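Long-range contacts in DNA protection during starvation protein (Brevibacillus brevis, PDB 1N1Q), which probably oxidises iron(II) with hydrogen peroxide, stores the iron inside a hollow twelve-subunit shell, and binds and protects DNA during starvation: residues F104-V108 with L137-V141; N14-A18 with S70-T74. All coordinates share one frame; numbering follows the deposited sequence.

Contact 1 (F104-V108 with L137-V141)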
loop_
_atom_site.group_PDB
_atom_site.type_symbol
_atom_site.label_atom_id
_atom_site.label_comp_id
_atom_site.label_asym_id
_atom_site.label_seq_id
_atom_site.Cartn_x
_atom_site.Cartn_y
_atom_site.Cartn_z
ATOM N N PHE A 104 -12.592 -33.312 -5.130
ATOM C CA PHE A 104 -12.335 -33.479 -3.701
ATOM C C PHE A 104 -12.265 -34.956 -3.323
ATOM O O PHE A 104 -11.458 -35.355 -2.486
ATOM C CB PHE A 104 -13.413 -32.777 -2.874
ATOM C CG PHE A 104 -13.248 -31.277 -2.791
ATOM C CD1 PHE A 104 -14.076 -30.522 -1.959
ATOM C CD2 PHE A 104 -12.262 -30.621 -3.524
ATOM C CE1 PHE A 104 -13.925 -29.138 -1.863
ATOM C CE2 PHE A 104 -12.106 -29.235 -3.432
ATOM C CZ PHE A 104 -12.930 -28.495 -2.606
ATOM N N VAL A 105 -13.110 -35.770 -3.942
ATOM C CA VAL A 105 -13.100 -37.199 -3.660
ATOM C C VAL A 105 -11.760 -37.792 -4.101
ATOM O O VAL A 105 -11.182 -38.618 -3.397
ATOM C CB VAL A 105 -14.261 -37.928 -4.383
ATOM C CG1 VAL A 105 -14.139 -39.441 -4.196
ATOM C CG2 VAL A 105 -15.587 -37.452 -3.828
ATOM N N ASP A 106 -11.270 -37.353 -5.257
ATOM C CA ASP A 106 -9.997 -37.832 -5.771
ATOM C C ASP A 106 -8.876 -37.418 -4.805
ATOM O O ASP A 106 -8.024 -38.232 -4.439
ATOM C CB ASP A 106 -9.755 -37.251 -7.165
ATOM C CG ASP A 106 -8.613 -37.935 -7.896
ATOM O OD1 ASP A 106 -8.414 -39.143 -7.670
ATOM O OD2 ASP A 106 -7.949 -37.265 -8.711
ATOM N N LEU A 107 -8.895 -36.160 -4.376
ATOM C CA LEU A 107 -7.891 -35.657 -3.445
ATOM C C LEU A 107 -7.899 -36.401 -2.116
ATOM O O LEU A 107 -6.846 -36.650 -1.531
ATOM C CB LEU A 107 -8.090 -34.161 -3.188
ATOM C CG LEU A 107 -7.918 -33.228 -4.389
ATOM C CD1 LEU A 107 -7.932 -31.786 -3.904
ATOM C CD2 LEU A 107 -6.606 -33.534 -5.111
ATOM N N VAL A 108 -9.082 -36.752 -1.622
ATOM C CA VAL A 108 -9.167 -37.484 -0.356
ATOM C C VAL A 108 -8.397 -38.795 -0.491
ATOM O O VAL A 108 -7.650 -39.184 0.406
ATOM C CB VAL A 108 -10.636 -37.790 0.030
ATOM C CG1 VAL A 108 -10.690 -38.891 1.096
ATOM C CG2 VAL A 108 -11.295 -36.529 0.577
ATOM N N LEU A 137 -12.056 -31.493 3.298
ATOM C CA LEU A 137 -12.642 -31.906 2.025
ATOM C C LEU A 137 -13.807 -32.863 2.239
ATOM O O LEU A 137 -14.836 -32.766 1.561
ATOM C CB LEU A 137 -11.589 -32.580 1.140
ATOM C CG LEU A 137 -10.410 -31.703 0.693
ATOM C CD1 LEU A 137 -9.537 -32.479 -0.274
ATOM C CD2 LEU A 137 -10.933 -30.434 0.039
ATOM N N GLU A 138 -13.645 -33.790 3.177
ATOM C CA GLU A 138 -14.703 -34.749 3.459
ATOM C C GLU A 138 -15.971 -34.027 3.914
ATOM O O GLU A 138 -17.074 -34.427 3.575
ATOM C CB GLU A 138 -14.231 -35.763 4.508
ATOM C CG GLU A 138 -13.159 -36.718 3.974
ATOM C CD GLU A 138 -12.658 -37.706 5.011
ATOM O OE1 GLU A 138 -13.136 -37.669 6.160
ATOM O OE2 GLU A 138 -11.781 -38.531 4.678
ATOM N N LYS A 139 -15.811 -32.948 4.665
ATOM C CA LYS A 139 -16.958 -32.189 5.133
ATOM C C LYS A 139 -17.601 -31.462 3.955
ATOM O O LYS A 139 -18.824 -31.459 3.815
ATOM C CB LYS A 139 -16.534 -31.187 6.209
ATOM C CG LYS A 139 -17.688 -30.367 6.761
ATOM C CD LYS A 139 -17.235 -29.495 7.921
ATOM C CE LYS A 139 -18.382 -28.603 8.408
ATOM N NZ LYS A 139 -17.977 -27.775 9.579
ATOM N N HIS A 140 -16.774 -30.856 3.104
ATOM C CA HIS A 140 -17.284 -30.164 1.922
ATOM C C HIS A 140 -18.017 -31.147 1.027
ATOM O O HIS A 140 -19.053 -30.814 0.447
ATOM C CB HIS A 140 -16.148 -29.524 1.114
ATOM C CG HIS A 140 -15.631 -28.245 1.695
ATOM N ND1 HIS A 140 -16.460 -27.205 2.061
ATOM C CD2 HIS A 140 -14.367 -27.819 1.930
ATOM C CE1 HIS A 140 -15.727 -26.193 2.495
ATOM N NE2 HIS A 140 -14.453 -26.541 2.424
ATOM N N VAL A 141 -17.477 -32.358 0.906
ATOM C CA VAL A 141 -18.099 -33.377 0.060
ATOM C C VAL A 141 -19.517 -33.706 0.513
ATOM O O VAL A 141 -20.418 -33.837 -0.311
ATOM C CB VAL A 141 -17.236 -34.671 0.006
ATOM C CG1 VAL A 141 -18.022 -35.814 -0.630
ATOM C CG2 VAL A 141 -15.974 -34.409 -0.816
#
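Two helices of the Dps four-helix bundle, 93-120 and 124-148, meet here through Phe104 and Leu137. The CD2 methyl of Leu137 sits over the middle of the Phe104 ring, 3.5 Å from its centroid and 3° off the ring normal. This is a CH-pi contact with one ring face. In Phe104 CG stands beside the backbone N and anti to the carbonyl carbon (chi1 -78°), which brings the ring in front of helix 124-148. His140 adds its CB at the ring edge, 3.7 Å from Phe104 CE1. The two aromatic rings themselves meet obliquely. Val141 CG2 also lies near the plane of the phenyl ring and packs on Phe104 CB at 3.7 Å. The segments 104-108 and 137-141 run close to antiparallel, at 149°, as expected for consecutive helices of this ferritin-like bundle. Their axes are 9.6 Å apart at closest approach. Replacing Phe104 by alanine would probably leave the Leu137 methyl without its aromatic face and open a gap beside His140. The other branch of Leu137 reaches Leu107, with CD1 3.7 Å from Leu107 CB. Leu107 in turn packs against Trp20 and Leu23 of helix 4-33. On the more exposed flank, Val108 CG2 lies 4.0 Å from Leu137 CB. Val108 CG1 approaches Glu138 OE2 at 3.8 Å. No hydrogen bond joins the two segments; His140 NE2 instead hydrogen-bonds Glu52 of helix 39-66.

Contact 2 (N14-A18 with S70-T74)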
loop_
_atom_site.group_PDB
_atom_site.type_symbol
_atom_site.label_atom_id
_atom_site.label_comp_id
_atom_site.label_asym_id
_atom_site.label_seq_id
_atom_site.Cartn_x
_atom_site.Cartn_y
_atom_site.Cartn_z
ATOM N N ASN A 14 4.382 -31.822 -3.142
ATOM C CA ASN A 14 4.342 -30.986 -4.342
ATOM C C ASN A 14 3.223 -31.381 -5.295
ATOM O O ASN A 14 2.740 -30.560 -6.073
ATOM C CB ASN A 14 5.692 -31.013 -5.073
ATOM C CG ASN A 14 6.659 -29.964 -4.542
ATOM O OD1 ASN A 14 6.243 -28.869 -4.171
ATOM N ND2 ASN A 14 7.953 -30.281 -4.527
ATOM N N ARG A 15 2.813 -32.641 -5.233
ATOM C CA ARG A 15 1.730 -33.135 -6.073
ATOM C C ARG A 15 0.460 -32.386 -5.672
ATOM O O ARG A 15 -0.356 -32.022 -6.514
ATOM C CB ARG A 15 1.544 -34.628 -5.841
ATOM C CG ARG A 15 1.091 -35.404 -7.059
ATOM C CD ARG A 15 -0.409 -35.349 -7.263
ATOM N NE ARG A 15 -0.872 -36.584 -7.891
ATOM C CZ ARG A 15 -0.735 -37.788 -7.339
ATOM N NH1 ARG A 15 -0.153 -37.914 -6.150
ATOM N NH2 ARG A 15 -1.162 -38.869 -7.979
ATOM N N GLN A 16 0.303 -32.157 -4.372
ATOM C CA GLN A 16 -0.864 -31.450 -3.874
ATOM C C GLN A 16 -0.727 -29.948 -4.091
ATOM O O GLN A 16 -1.719 -29.238 -4.238
ATOM C CB GLN A 16 -1.090 -31.778 -2.399
ATOM C CG GLN A 16 -1.379 -33.251 -2.157
ATOM C CD GLN A 16 -2.392 -33.814 -3.147
ATOM O OE1 GLN A 16 -3.454 -33.229 -3.365
ATOM N NE2 GLN A 16 -2.064 -34.953 -3.753
ATOM N N VAL A 17 0.509 -29.463 -4.099
ATOM C CA VAL A 17 0.753 -28.050 -4.359
ATOM C C VAL A 17 0.253 -27.817 -5.779
ATOM O O VAL A 17 -0.459 -26.855 -6.044
ATOM C CB VAL A 17 2.264 -27.695 -4.297
ATOM C CG1 VAL A 17 2.498 -26.313 -4.905
ATOM C CG2 VAL A 17 2.753 -27.706 -2.849
ATOM N N ALA A 18 0.611 -28.730 -6.682
ATOM C CA ALA A 18 0.203 -28.621 -8.076
ATOM C C ALA A 18 -1.318 -28.701 -8.200
ATOM O O ALA A 18 -1.928 -27.928 -8.944
ATOM C CB ALA A 18 0.859 -29.727 -8.902
ATOM N N SER A 70 12.022 -28.279 -2.534
ATOM C CA SER A 70 11.700 -27.064 -3.267
ATOM C C SER A 70 10.285 -27.242 -3.789
ATOM O O SER A 70 9.980 -28.234 -4.444
ATOM C CB SER A 70 12.667 -26.845 -4.430
ATOM O OG SER A 70 13.869 -26.236 -3.986
ATOM N N PRO A 71 9.399 -26.280 -3.489
ATOM C CA PRO A 71 8.002 -26.333 -3.924
ATOM C C PRO A 71 7.746 -26.074 -5.395
ATOM O O PRO A 71 8.451 -25.294 -6.034
ATOM C CB PRO A 71 7.335 -25.275 -3.062
ATOM C CG PRO A 71 8.412 -24.212 -3.011
ATOM C CD PRO A 71 9.659 -25.042 -2.725
ATOM N N ILE A 72 6.726 -26.727 -5.932
ATOM C CA ILE A 72 6.381 -26.488 -7.315
ATOM C C ILE A 72 5.862 -25.062 -7.315
ATOM O O ILE A 72 4.971 -24.701 -6.531
ATOM C CB ILE A 72 5.378 -27.543 -7.790
ATOM C CG1 ILE A 72 6.213 -28.763 -8.237
ATOM C CG2 ILE A 72 4.422 -26.983 -8.878
ATOM C CD1 ILE A 72 5.413 -30.026 -8.468
ATOM N N ALA A 73 6.457 -24.242 -8.177
ATOM C CA ALA A 73 6.104 -22.839 -8.219
ATOM C C ALA A 73 6.041 -22.188 -9.595
ATOM O O ALA A 73 6.558 -21.091 -9.796
ATOM C CB ALA A 73 7.062 -22.057 -7.313
ATOM N N THR A 74 5.411 -22.878 -10.535
ATOM C CA THR A 74 5.205 -22.372 -11.887
ATOM C C THR A 74 3.920 -23.035 -12.336
ATOM O O THR A 74 3.552 -24.091 -11.808
ATOM C CB THR A 74 6.330 -22.770 -12.876
ATOM O OG1 THR A 74 6.363 -24.195 -13.015
ATOM C CG2 THR A 74 7.684 -22.248 -12.398
#
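Asn14 turns its CG beside the backbone N (chi1 -87°), and a chi2 of -36° sets its amide against the backbone of Ser70 to Ile72. Both ends of the amide are used. OD1 accepts a hydrogen bond from Ile72 N at 2.8 Å. That donor stands above the carbonyl plane, 61° out of it, and the bond is somewhat bent. ND2 donates to Ser70 O at 2.9 Å. Together the two bonds bridge Pro71 and fix the rotation of the amide. Pro71 CA lies close by, 3.1 Å from Asn14 OD1. Ile72 has its CG1 anti to the carbonyl carbon, and its chain extends so that CD1 packs on Asn14 CB at 3.5 Å. Val17, one turn further on, brings CG1 to 3.4 Å from Ile72 O. A side-chain amide thus pins an irregular chain to a helix. Pro71 is also about 7 Å, side chain to side chain, from Glu62, an iron ligand of the ferroxidase centre, and packs on Trp32 of a second subunit. Thr74 is the N-cap of helix 75-81, with OG1 bonded to Ala77 N. Residues 70-72 rest on helix 4-33 as the loop leads from helix 39-66 into helix 75-81, where Ile72 packs on Ala77, Ser78 and Glu81.

From the N terminus, the chain runs along helix 4-33 through residues 14-18, then returns in helix 39-66. Contact 2 closes this first excursion, with 51 residues between its segments, where residues 70-74 come back to helix 4-33. The chain then passes through helix 75-81 and enters helix 93-120. Contact 1 closes the second, shorter excursion, with 28 residues between, pairing helix 93-120 with helix 124-148. The two loops follow in series and neither nests nor crosses. Their centres lie about 20 Å apart, on opposite sides of the chain's centre. Leu107 CD2 of contact 1 packs 3.6 Å from Gln16 OE1 of contact 2, where helix 93-120 packs on helix 4-33.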